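Local coordinates for protein cryptic loci regulator 2 (Schizosaccharomyces pombe 972h-, PDB 5IKJ) that acts upstream of histone deacetylases in the SHREC repressor complex to promote transcriptional silencing and nucleosome positioning in heterochromatin, at residues 335-340 and 386-391; 380-385 and 486-491; 392-397 and 493-498; 411-416 and 428-433. All coordinates share one frame; numbering follows the deposited sequence.

Overall arrangement
All four contacts lie in one mixed beta sheet, largely within the SH3-clan region of the Clr2 family. Contacts 1 and 2, with centres about 8 Å apart, share the middle strand 377-384: Gly-338 O lies 2.7 Å from Tyr-380 N, and Leu-389 O lies 2.8 Å from Ile-382 N. Contact 3 is about 11 Å from contact 2, centre to centre, and Val-491 packs on Val-396 and Cys-395 between them. Contact 4, about 9 Å from the centre of contact 3, is nested inside the chain loop that contact 3 closes; there Cys-395 O approaches Met-412 N to 2.7 Å. None of the segments supplies a ligand of the zinc ion.

Contact 1: 335-340 and 386-391; sequences NLFGIF and AEKLWI
Phe-337 meets Trp-390 edge to face: the ring centroids are 5.3 Å apart, the planes stand at 80°, and Phe-337 CE1 rests over the rim of the indole face, 3.8 Å from Trp-390 CZ3. The torsion of Phe-337 explains the approach, because CG stands between the backbone N and the carbonyl carbon (chi1 56°) and the ring is sent across to 386-391. This T-shaped pair is the one aromatic interaction of the contact.

The other contacts set aliphatic carbons against the phenylalanine rings. The extended chain of Lys-388 passes at about a right angle to Phe-337 and brings CE to 3.6 Å from Phe-337 CZ, so its methylenes, not its charge, do the touching. Farther along, Phe-340 CZ comes to 4.4 Å from Ile-391 CD1, a looser apolar touch.

No hydrogen bond joins the two segments. Their strand axes are 9.4 Å apart and incline at 40°, a spacing that fits strand 377-384 lying between them and pairing with both. The polar ends look elsewhere: Lys-388 NZ forms a salt bridge with Glu-230 and also reaches the backbone of another protein chain, while Trp-390 NE1 bonds to Asp-234 on helix 214-237.

The chemistry is therefore divided by position. Rings and methylenes bury themselves against one another over the middle strand, and the ammonium and indole N-H find acidic partners beyond it, which ties this part of the sheet to helix 214-237 and probably helps to fix the rotation of the indole that receives the phenylalanine edge.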
# COMPACT_ATOMS: atom_id res chain seq x y z
N ASN A 335 -3.92 -1.72 -16.89
CA ASN A 335 -3.45 -2.98 -16.34
C ASN A 335 -3.87 -3.10 -14.88
O ASN A 335 -3.66 -2.17 -14.10
CB ASN A 335 -1.93 -3.11 -16.47
CG ASN A 335 -1.18 -1.97 -15.80
OD1 ASN A 335 -1.24 -0.83 -16.25
ND2 ASN A 335 -0.45 -2.29 -14.74
N LEU A 336 -4.45 -4.24 -14.53
CA LEU A 336 -4.73 -4.56 -13.14
C LEU A 336 -3.44 -4.92 -12.42
O LEU A 336 -2.47 -5.37 -13.02
CB LEU A 336 -5.71 -5.73 -13.05
CG LEU A 336 -7.18 -5.50 -13.42
CD1 LEU A 336 -7.82 -6.81 -13.84
CD2 LEU A 336 -7.94 -4.89 -12.25
N PHE A 337 -3.44 -4.71 -11.10
CA PHE A 337 -2.30 -5.09 -10.28
C PHE A 337 -2.76 -5.31 -8.85
O PHE A 337 -3.80 -4.81 -8.42
CB PHE A 337 -1.19 -4.03 -10.32
CG PHE A 337 -1.65 -2.65 -9.91
CD1 PHE A 337 -1.69 -2.30 -8.57
CD2 PHE A 337 -2.02 -1.72 -10.86
CE1 PHE A 337 -2.11 -1.04 -8.19
CE2 PHE A 337 -2.43 -0.46 -10.49
CZ PHE A 337 -2.48 -0.12 -9.15
N GLY A 338 -1.97 -6.09 -8.11
CA GLY A 338 -2.20 -6.28 -6.69
C GLY A 338 -3.34 -7.22 -6.38
O GLY A 338 -4.27 -6.86 -5.65
N ILE A 339 -3.28 -8.44 -6.91
CA ILE A 339 -4.30 -9.43 -6.61
C ILE A 339 -4.21 -9.82 -5.14
O ILE A 339 -3.12 -9.90 -4.57
CB ILE A 339 -4.15 -10.66 -7.52
CG1 ILE A 339 -5.38 -11.56 -7.43
CG2 ILE A 339 -2.89 -11.45 -7.17
CD1 ILE A 339 -5.47 -12.60 -8.53
N PHE A 340 -5.37 -10.05 -4.52
CA PHE A 340 -5.42 -10.44 -3.12
C PHE A 340 -6.70 -11.22 -2.86
O PHE A 340 -7.61 -11.25 -3.69
CB PHE A 340 -5.34 -9.21 -2.20
CG PHE A 340 -6.58 -8.38 -2.20
CD1 PHE A 340 -6.85 -7.50 -3.23
CD2 PHE A 340 -7.49 -8.47 -1.15
CE1 PHE A 340 -7.99 -6.73 -3.23
CE2 PHE A 340 -8.64 -7.70 -1.15
CZ PHE A 340 -8.89 -6.83 -2.19
N ALA A 386 -3.71 7.34 -18.12
CA ALA A 386 -2.72 8.19 -17.45
C ALA A 386 -2.77 8.08 -15.94
O ALA A 386 -1.78 8.43 -15.28
CB ALA A 386 -2.93 9.65 -17.86
N GLU A 387 -3.87 7.62 -15.37
CA GLU A 387 -4.12 7.72 -13.94
C GLU A 387 -4.07 6.35 -13.26
O GLU A 387 -4.32 5.32 -13.89
CB GLU A 387 -5.47 8.38 -13.67
CG GLU A 387 -5.54 9.82 -14.15
CD GLU A 387 -6.95 10.37 -14.18
OE1 GLU A 387 -7.89 9.59 -14.42
OE2 GLU A 387 -7.12 11.59 -13.97
N LYS A 388 -3.75 6.37 -11.97
CA LYS A 388 -3.75 5.19 -11.13
C LYS A 388 -4.99 5.20 -10.25
O LYS A 388 -5.36 6.24 -9.70
CB LYS A 388 -2.50 5.15 -10.26
CG LYS A 388 -2.00 3.77 -9.88
CD LYS A 388 -0.69 3.86 -9.11
CE LYS A 388 -0.06 2.50 -8.87
NZ LYS A 388 1.36 2.62 -8.44
N LEU A 389 -5.64 4.04 -10.11
CA LEU A 389 -6.85 3.92 -9.32
C LEU A 389 -6.71 2.78 -8.33
O LEU A 389 -6.06 1.78 -8.59
CB LEU A 389 -8.09 3.69 -10.21
CG LEU A 389 -8.62 4.94 -10.91
CD1 LEU A 389 -9.65 4.55 -11.96
CD2 LEU A 389 -9.22 5.92 -9.91
N TRP A 390 -7.35 2.96 -7.17
CA TRP A 390 -7.22 2.04 -6.06
C TRP A 390 -8.59 1.69 -5.48
O TRP A 390 -9.59 2.36 -5.74
CB TRP A 390 -6.38 2.63 -4.92
CG TRP A 390 -4.93 2.92 -5.23
CD1 TRP A 390 -4.41 4.11 -5.67
CD2 TRP A 390 -3.82 2.03 -5.07
NE1 TRP A 390 -3.05 4.01 -5.81
CE2 TRP A 390 -2.66 2.74 -5.45
CE3 TRP A 390 -3.68 0.70 -4.66
CZ2 TRP A 390 -1.39 2.17 -5.43
CZ3 TRP A 390 -2.42 0.14 -4.64
CH2 TRP A 390 -1.29 0.87 -5.02
N ILE A 391 -8.60 0.63 -4.68
CA ILE A 391 -9.67 0.44 -3.71
C ILE A 391 -9.54 1.50 -2.63
O ILE A 391 -8.43 1.93 -2.28
CB ILE A 391 -9.63 -0.98 -3.11
CG1 ILE A 391 -8.30 -1.23 -2.40
CG2 ILE A 391 -9.87 -2.02 -4.20
CD1 ILE A 391 -8.22 -2.55 -1.65

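Contact 2: 380-385 and 486-491; sequences YGIFRG and CPFADV
In the SH3-clan sheet of Clr2, Ile-382 and Arg-384 of strand 381-384 meet Phe-488 of the 3-10 turn 488-490 and Val-491 just after it, where the chain passes from strand 482-487 to strand 491-494, a placement consistent with the 3-10 turn before the last strand of SH3-like barrels. The turn is marked by Val-491 N bonding to Phe-488 O at 3.1 Å.

Phe-488 carries most of the apolar contact. Its CG lies opposite the backbone N (chi1 -171°), which carries the ring toward the strand, and Ile-382 comes from the other direction to set CD1 over one face, 3.6 Å from the centroid and 17° off the normal: a CH-pi contact. Trp-334 meets the same ring edge-to-face. The extended Arg-384 chain crosses the ring at a slant, its CG 3.6 Å from Phe-488 CZ.

Beyond the ring the arginine turns polar. NE gives a weak bond to Val-491 O, 2.8 Å long but bent to 128° at the hydrogen. A leucine in place of Arg-384 would probably leave Val-491 O without the NE bond and the nearby water without its NH2 donor.

That water accepts from Arg-384 NH2 at 3.0 Å and donates to Ala-489 O at 3.3 Å, with a weaker bond to Val-491 O at 3.4 Å.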
# COMPACT_ATOMS: atom_id res chain seq x y z
N TYR A 380 -6.01 -4.77 -5.90
CA TYR A 380 -5.79 -3.53 -5.17
C TYR A 380 -6.11 -2.31 -6.03
O TYR A 380 -6.65 -1.31 -5.53
CB TYR A 380 -4.34 -3.45 -4.69
CG TYR A 380 -4.14 -3.72 -3.23
CD1 TYR A 380 -4.02 -5.01 -2.74
CD2 TYR A 380 -4.04 -2.67 -2.33
CE1 TYR A 380 -3.82 -5.25 -1.40
CE2 TYR A 380 -3.84 -2.90 -0.99
CZ TYR A 380 -3.73 -4.19 -0.53
OH TYR A 380 -3.53 -4.40 0.82
N GLY A 381 -5.76 -2.36 -7.31
CA GLY A 381 -5.88 -1.16 -8.12
C GLY A 381 -5.74 -1.47 -9.59
O GLY A 381 -5.60 -2.63 -10.01
N ILE A 382 -5.77 -0.41 -10.39
CA ILE A 382 -5.76 -0.51 -11.84
C ILE A 382 -5.27 0.81 -12.42
O ILE A 382 -5.70 1.88 -12.00
CB ILE A 382 -7.16 -0.86 -12.37
CG1 ILE A 382 -7.12 -1.15 -13.87
CG2 ILE A 382 -8.15 0.27 -12.08
CD1 ILE A 382 -8.40 -1.78 -14.41
N PHE A 383 -4.35 0.73 -13.38
CA PHE A 383 -3.99 1.90 -14.17
C PHE A 383 -5.05 2.11 -15.25
O PHE A 383 -5.30 1.20 -16.05
CB PHE A 383 -2.62 1.73 -14.81
CG PHE A 383 -1.47 2.07 -13.91
CD1 PHE A 383 -1.07 3.38 -13.75
CD2 PHE A 383 -0.77 1.07 -13.25
CE1 PHE A 383 -0.00 3.70 -12.92
CE2 PHE A 383 0.29 1.38 -12.42
CZ PHE A 383 0.68 2.70 -12.26
N ARG A 384 -5.66 3.28 -15.27
CA ARG A 384 -6.59 3.66 -16.33
C ARG A 384 -5.90 4.75 -17.15
O ARG A 384 -5.93 5.92 -16.77
CB ARG A 384 -7.93 4.14 -15.79
CG ARG A 384 -8.92 4.46 -16.89
CD ARG A 384 -10.15 5.19 -16.40
NE ARG A 384 -11.08 5.42 -17.50
CZ ARG A 384 -10.92 6.37 -18.42
NH1 ARG A 384 -9.88 7.19 -18.38
NH2 ARG A 384 -11.82 6.51 -19.39
N GLY A 385 -5.29 4.35 -18.26
CA GLY A 385 -4.56 5.29 -19.09
C GLY A 385 -3.50 6.04 -18.31
O GLY A 385 -2.50 5.45 -17.88
N CYS A 486 -20.47 -0.94 -11.28
CA CYS A 486 -20.40 -0.58 -12.68
C CYS A 486 -19.15 -1.19 -13.29
O CYS A 486 -18.16 -1.44 -12.58
CB CYS A 486 -20.36 0.94 -12.87
SG CYS A 486 -18.83 1.73 -12.30
N PRO A 487 -19.15 -1.46 -14.59
CA PRO A 487 -17.95 -1.99 -15.23
C PRO A 487 -16.88 -0.92 -15.36
O PRO A 487 -17.16 0.29 -15.33
CB PRO A 487 -18.44 -2.46 -16.60
CG PRO A 487 -19.61 -1.58 -16.88
CD PRO A 487 -20.26 -1.30 -15.55
N PHE A 488 -15.64 -1.38 -15.50
CA PHE A 488 -14.53 -0.47 -15.78
C PHE A 488 -14.85 0.45 -16.95
O PHE A 488 -14.34 1.57 -17.02
CB PHE A 488 -13.27 -1.29 -16.05
CG PHE A 488 -12.00 -0.48 -16.14
CD1 PHE A 488 -11.78 0.59 -15.30
CD2 PHE A 488 -11.02 -0.82 -17.06
CE1 PHE A 488 -10.60 1.32 -15.38
CE2 PHE A 488 -9.85 -0.10 -17.15
CZ PHE A 488 -9.64 0.97 -16.31
N ALA A 489 -15.70 -0.01 -17.88
CA ALA A 489 -16.06 0.80 -19.04
C ALA A 489 -16.72 2.12 -18.64
O ALA A 489 -16.65 3.10 -19.39
CB ALA A 489 -17.00 0.01 -19.95
N ASP A 490 -17.37 2.17 -17.48
CA ASP A 490 -18.09 3.36 -17.04
C ASP A 490 -17.30 4.20 -16.05
O ASP A 490 -17.83 5.20 -15.54
CB ASP A 490 -19.44 2.96 -16.43
CG ASP A 490 -20.44 2.50 -17.48
OD1 ASP A 490 -20.39 3.02 -18.61
OD2 ASP A 490 -21.28 1.63 -17.16
N VAL A 491 -16.07 3.82 -15.75
CA VAL A 491 -15.17 4.66 -14.95
C VAL A 491 -14.46 5.62 -15.88
O VAL A 491 -13.84 5.20 -16.87
CB VAL A 491 -14.16 3.80 -14.17
CG1 VAL A 491 -13.23 4.68 -13.35
CG2 VAL A 491 -14.89 2.81 -13.27
O HOH W 1 -13.73 4.38 -20.13

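Contact 3: 392-397 and 493-498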
# COMPACT_ATOMS: atom_id res chain seq x y z
N ASN A 392 -10.68 1.95 -2.10
CA ASN A 392 -10.76 3.02 -1.11
C ASN A 392 -10.55 4.38 -1.77
O ASN A 392 -10.44 5.40 -1.06
CB ASN A 392 -9.74 2.84 0.02
CG ASN A 392 -10.12 3.59 1.28
OD1 ASN A 392 -11.28 3.57 1.70
ND2 ASN A 392 -9.15 4.25 1.90
N ASP A 393 -10.49 4.44 -3.09
CA ASP A 393 -10.22 5.66 -3.84
C ASP A 393 -11.54 6.30 -4.28
O ASP A 393 -12.62 5.74 -4.10
CB ASP A 393 -9.34 5.33 -5.05
CG ASP A 393 -8.77 6.57 -5.72
OD1 ASP A 393 -8.80 7.66 -5.10
OD2 ASP A 393 -8.30 6.45 -6.86
N LEU A 394 -11.43 7.50 -4.85
CA LEU A 394 -12.57 8.23 -5.38
C LEU A 394 -12.40 8.39 -6.88
O LEU A 394 -11.36 8.86 -7.34
CB LEU A 394 -12.70 9.61 -4.71
CG LEU A 394 -12.60 9.60 -3.18
CD1 LEU A 394 -12.56 11.03 -2.64
CD2 LEU A 394 -13.77 8.83 -2.57
N CYS A 395 -13.43 8.00 -7.64
CA CYS A 395 -13.36 8.04 -9.09
C CYS A 395 -14.66 8.59 -9.67
O CYS A 395 -15.73 8.48 -9.06
CB CYS A 395 -13.09 6.64 -9.67
SG CYS A 395 -14.50 5.50 -9.55
N VAL A 396 -14.54 9.19 -10.85
CA VAL A 396 -15.69 9.69 -11.60
C VAL A 396 -16.22 8.57 -12.48
O VAL A 396 -15.45 7.79 -13.05
CB VAL A 396 -15.28 10.92 -12.44
CG1 VAL A 396 -16.46 11.44 -13.25
CG2 VAL A 396 -14.73 12.02 -11.55
N ILE A 397 -17.55 8.49 -12.59
CA ILE A 397 -18.20 7.48 -13.41
C ILE A 397 -19.24 8.15 -14.29
O ILE A 397 -19.75 9.23 -13.98
CB ILE A 397 -18.85 6.36 -12.57
CG1 ILE A 397 -20.00 6.92 -11.72
CG2 ILE A 397 -17.81 5.68 -11.69
CD1 ILE A 397 -20.78 5.87 -10.96
N GLY A 493 -12.32 8.37 -14.74
CA GLY A 493 -11.02 8.78 -14.26
C GLY A 493 -11.06 9.05 -12.77
O GLY A 493 -12.04 8.76 -12.09
N ARG A 494 -9.95 9.61 -12.29
CA ARG A 494 -9.86 9.96 -10.88
C ARG A 494 -10.73 11.17 -10.56
O ARG A 494 -10.95 12.05 -11.40
CB ARG A 494 -8.41 10.29 -10.50
CG ARG A 494 -7.46 9.11 -10.48
CD ARG A 494 -6.06 9.57 -10.08
NE ARG A 494 -6.08 10.35 -8.85
CZ ARG A 494 -5.01 10.92 -8.29
NH1 ARG A 494 -3.82 10.78 -8.85
NH2 ARG A 494 -5.14 11.61 -7.18
N TRP A 495 -11.22 11.20 -9.33
CA TRP A 495 -11.76 12.42 -8.74
C TRP A 495 -10.63 13.14 -8.01
O TRP A 495 -9.88 12.51 -7.25
CB TRP A 495 -12.90 12.10 -7.77
CG TRP A 495 -13.43 13.28 -7.01
CD1 TRP A 495 -14.48 14.08 -7.36
CD2 TRP A 495 -12.94 13.79 -5.76
NE1 TRP A 495 -14.67 15.06 -6.41
CE2 TRP A 495 -13.74 14.90 -5.42
CE3 TRP A 495 -11.90 13.41 -4.91
CZ2 TRP A 495 -13.53 15.64 -4.25
CZ3 TRP A 495 -11.69 14.15 -3.75
CH2 TRP A 495 -12.50 15.25 -3.43
N TYR A 496 -10.49 14.43 -8.26
CA TYR A 496 -9.45 15.23 -7.63
C TYR A 496 -10.07 16.23 -6.66
O TYR A 496 -11.18 16.72 -6.86
CB TYR A 496 -8.62 15.98 -8.68
CG TYR A 496 -7.85 15.08 -9.62
CD1 TYR A 496 -6.65 14.51 -9.22
CD2 TYR A 496 -8.31 14.82 -10.90
CE1 TYR A 496 -5.94 13.69 -10.08
CE2 TYR A 496 -7.60 14.01 -11.76
CZ TYR A 496 -6.42 13.44 -11.34
OH TYR A 496 -5.71 12.63 -12.19
N GLU A 497 -9.33 16.52 -5.59
CA GLU A 497 -9.78 17.48 -4.60
C GLU A 497 -10.09 18.81 -5.30
O GLU A 497 -9.48 19.13 -6.32
CB GLU A 497 -8.73 17.66 -3.51
CG GLU A 497 -8.53 16.44 -2.61
CD GLU A 497 -7.79 15.31 -3.31
OE1 GLU A 497 -7.28 15.53 -4.43
OE2 GLU A 497 -7.72 14.20 -2.75
N PRO A 498 -11.03 19.59 -4.77
CA PRO A 498 -11.51 20.76 -5.53
C PRO A 498 -10.42 21.79 -5.81
O PRO A 498 -10.52 22.51 -6.82
CB PRO A 498 -12.62 21.33 -4.64
CG PRO A 498 -12.31 20.83 -3.27
CD PRO A 498 -11.66 19.50 -3.44
O HOH W 2 -8.33 10.02 -6.79
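Val-396 and Gly-493 form an antiparallel hydrogen-bonded pair in which Val-396 N gives a bond to Gly-493 O of 2.8 Å, with 157° at the hydrogen. Next to it Trp-495 N donates to Leu-394 O at 3.1 Å; this bond is straight at the hydrogen, yet the donor sits 40° above the carbonyl plane. Cys-395 and Arg-494 lie between as the non-hydrogen-bonded pair.

Asp-393 is shared widely. Its OD1 accepts a weak bond from Leu-394 N (2.6 Å) and a salt bridge from Arg-462, while OD2 pairs with Arg-243. A water bridges the two segments: it accepts from Arg-494 NE at 3.1 Å and lies 2.9 Å from Asp-393 OD1 and 3.0 Å from Trp-495 O, although more acceptors surround it than it has protons. The guanidinium is satisfied farther on by Glu-246 and by Ser-241 O, and Tyr-496 CE1 covers the centre of one of its faces.

On the apolar side Trp-495 CG stands opposite the backbone N (chi1 174°), bringing the indole beside Leu-394; the two point the same way, with Leu-394 CD1 3.4 Å from Trp-495 CE3. An alanine at Trp-495 would probably open a gap beside this methyl and leave Gln-434 OE1 without its indole N-H.

With most of the polar groups described here given partners, the strand pairing is continued past its short backbone ladder by buried charge, water and the packing of Trp-495 on Leu-394.

Contact 4: 411-416 and 428-433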
# COMPACT_ATOMS: atom_id res chain seq x y z
N PHE A 411 -18.90 11.30 -7.60
CA PHE A 411 -17.85 10.30 -7.62
C PHE A 411 -18.34 9.03 -6.93
O PHE A 411 -19.30 9.06 -6.15
CB PHE A 411 -16.57 10.81 -6.93
CG PHE A 411 -16.79 11.26 -5.51
CD1 PHE A 411 -16.88 10.34 -4.48
CD2 PHE A 411 -16.88 12.60 -5.21
CE1 PHE A 411 -17.07 10.75 -3.18
CE2 PHE A 411 -17.07 13.02 -3.90
CZ PHE A 411 -17.17 12.09 -2.89
N MET A 412 -17.67 7.92 -7.24
CA MET A 412 -17.84 6.67 -6.52
C MET A 412 -16.72 6.54 -5.50
O MET A 412 -15.55 6.75 -5.82
CB MET A 412 -17.84 5.47 -7.46
CG MET A 412 -17.68 4.12 -6.75
SD MET A 412 -17.55 2.70 -7.86
CE MET A 412 -19.23 2.56 -8.44
N TYR A 413 -17.09 6.17 -4.27
CA TYR A 413 -16.12 5.81 -3.24
C TYR A 413 -15.90 4.31 -3.34
O TYR A 413 -16.74 3.51 -2.91
CB TYR A 413 -16.63 6.23 -1.86
CG TYR A 413 -15.76 5.84 -0.69
CD1 TYR A 413 -14.41 5.58 -0.84
CD2 TYR A 413 -16.31 5.72 0.58
CE1 TYR A 413 -13.62 5.22 0.24
CE2 TYR A 413 -15.54 5.36 1.67
CZ TYR A 413 -14.20 5.11 1.49
OH TYR A 413 -13.43 4.75 2.58
N ILE A 414 -14.76 3.92 -3.92
CA ILE A 414 -14.56 2.54 -4.35
C ILE A 414 -14.38 1.64 -3.13
O ILE A 414 -13.55 1.91 -2.25
CB ILE A 414 -13.36 2.44 -5.30
CG1 ILE A 414 -13.60 3.30 -6.55
CG2 ILE A 414 -13.10 0.99 -5.70
CD1 ILE A 414 -12.36 3.47 -7.41
N SER A 415 -15.15 0.56 -3.09
CA SER A 415 -15.03 -0.46 -2.05
C SER A 415 -14.26 -1.68 -2.50
O SER A 415 -13.56 -2.30 -1.68
CB SER A 415 -16.42 -0.90 -1.58
OG SER A 415 -17.09 0.14 -0.89
N ASP A 416 -14.36 -2.05 -3.77
CA ASP A 416 -13.83 -3.32 -4.25
C ASP A 416 -13.62 -3.22 -5.75
O ASP A 416 -14.42 -2.61 -6.46
CB ASP A 416 -14.80 -4.46 -3.91
CG ASP A 416 -14.10 -5.80 -3.81
OD1 ASP A 416 -13.03 -5.97 -4.43
OD2 ASP A 416 -14.62 -6.69 -3.10
N GLN A 428 -16.98 -1.60 -7.44
CA GLN A 428 -18.07 -1.57 -6.46
C GLN A 428 -17.77 -0.48 -5.44
O GLN A 428 -16.66 -0.41 -4.90
CB GLN A 428 -18.24 -2.92 -5.76
CG GLN A 428 -19.39 -2.95 -4.76
CD GLN A 428 -19.33 -4.15 -3.84
OE1 GLN A 428 -19.34 -5.30 -4.30
NE2 GLN A 428 -19.27 -3.90 -2.54
N GLY A 429 -18.76 0.36 -5.18
CA GLY A 429 -18.60 1.39 -4.17
C GLY A 429 -19.88 2.19 -4.00
O GLY A 429 -20.88 1.96 -4.69
N SER A 430 -19.83 3.13 -3.07
CA SER A 430 -20.94 4.02 -2.80
C SER A 430 -20.84 5.28 -3.66
O SER A 430 -19.75 5.72 -4.01
CB SER A 430 -20.98 4.41 -1.32
OG SER A 430 -19.69 4.80 -0.86
N LEU A 431 -22.00 5.84 -3.99
CA LEU A 431 -22.10 7.00 -4.87
C LEU A 431 -22.40 8.24 -4.05
O LEU A 431 -23.24 8.20 -3.14
CB LEU A 431 -23.18 6.78 -5.93
CG LEU A 431 -23.08 5.47 -6.71
CD1 LEU A 431 -24.28 5.30 -7.63
CD2 LEU A 431 -21.78 5.39 -7.49
N TRP A 432 -21.73 9.34 -4.37
CA TRP A 432 -21.82 10.57 -3.60
C TRP A 432 -22.04 11.76 -4.53
O TRP A 432 -21.78 11.69 -5.73
CB TRP A 432 -20.56 10.82 -2.77
CG TRP A 432 -20.26 9.76 -1.76
CD1 TRP A 432 -19.91 8.46 -2.02
CD2 TRP A 432 -20.26 9.90 -0.34
NE1 TRP A 432 -19.70 7.79 -0.84
CE2 TRP A 432 -19.91 8.65 0.21
CE3 TRP A 432 -20.53 10.97 0.52
CZ2 TRP A 432 -19.83 8.44 1.58
CZ3 TRP A 432 -20.45 10.75 1.89
CH2 TRP A 432 -20.10 9.50 2.40
N THR A 433 -22.51 12.85 -3.93
CA THR A 433 -22.53 14.15 -4.58
C THR A 433 -21.77 15.14 -3.71
O THR A 433 -21.68 14.98 -2.49
CB THR A 433 -23.97 14.65 -4.80
OG1 THR A 433 -23.96 15.80 -5.65
CG2 THR A 433 -24.64 15.02 -3.47
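Ser-415 and Asp-416 both turn their backbone N-H toward Gln-428 O, the mark of a classic beta bulge. The bond from Asp-416 N to Gln-428 O measures 3.0 Å; that from Ser-415 N to the same oxygen is so short that its exact length is doubtful. Gln-428 N returns a nearly straight bond, 171° at the hydrogen, to Asp-416 O at 2.9 Å. The one-residue shift falls between Ile-414, opposite Gly-429, and Asp-416, opposite Gln-428. Beyond it the antiparallel ladder resumes: Tyr-413 N donates to Ser-430 O at 2.7 Å, and Trp-432 N to Phe-411 O at 3.0 Å.

At Gly-429 the strands are close, with its CA 3.1 Å from Tyr-413 O; a beta carbon here would clash with that oxygen.

A side-chain bond lies on one face. Ser-430 OG, held between its backbone N and carbonyl carbon (chi1 47°), accepts from Trp-432 NE1 at 3.0 Å nearly in the indole plane, and Tyr-413 CB packs against both atoms. Phe-411 lies close to parallel with the indole, at 16°, but slid so far that the rings barely overlap; its CE1 instead touches Trp-432 CB at 3.5 Å. On the other face Met-412, bent at its thioether, brings CE to 3.9 Å from Leu-431 CD2.

The hairpin 411-419/425-436 is flanked in the sheet by strand 394-397 beside 411-416 and strand 482-487 beside 428-433. Glu-483 of the latter receives Ser-415 OG and Gln-428 NE2, while the ring of Phe-411 meets that of Trp-495.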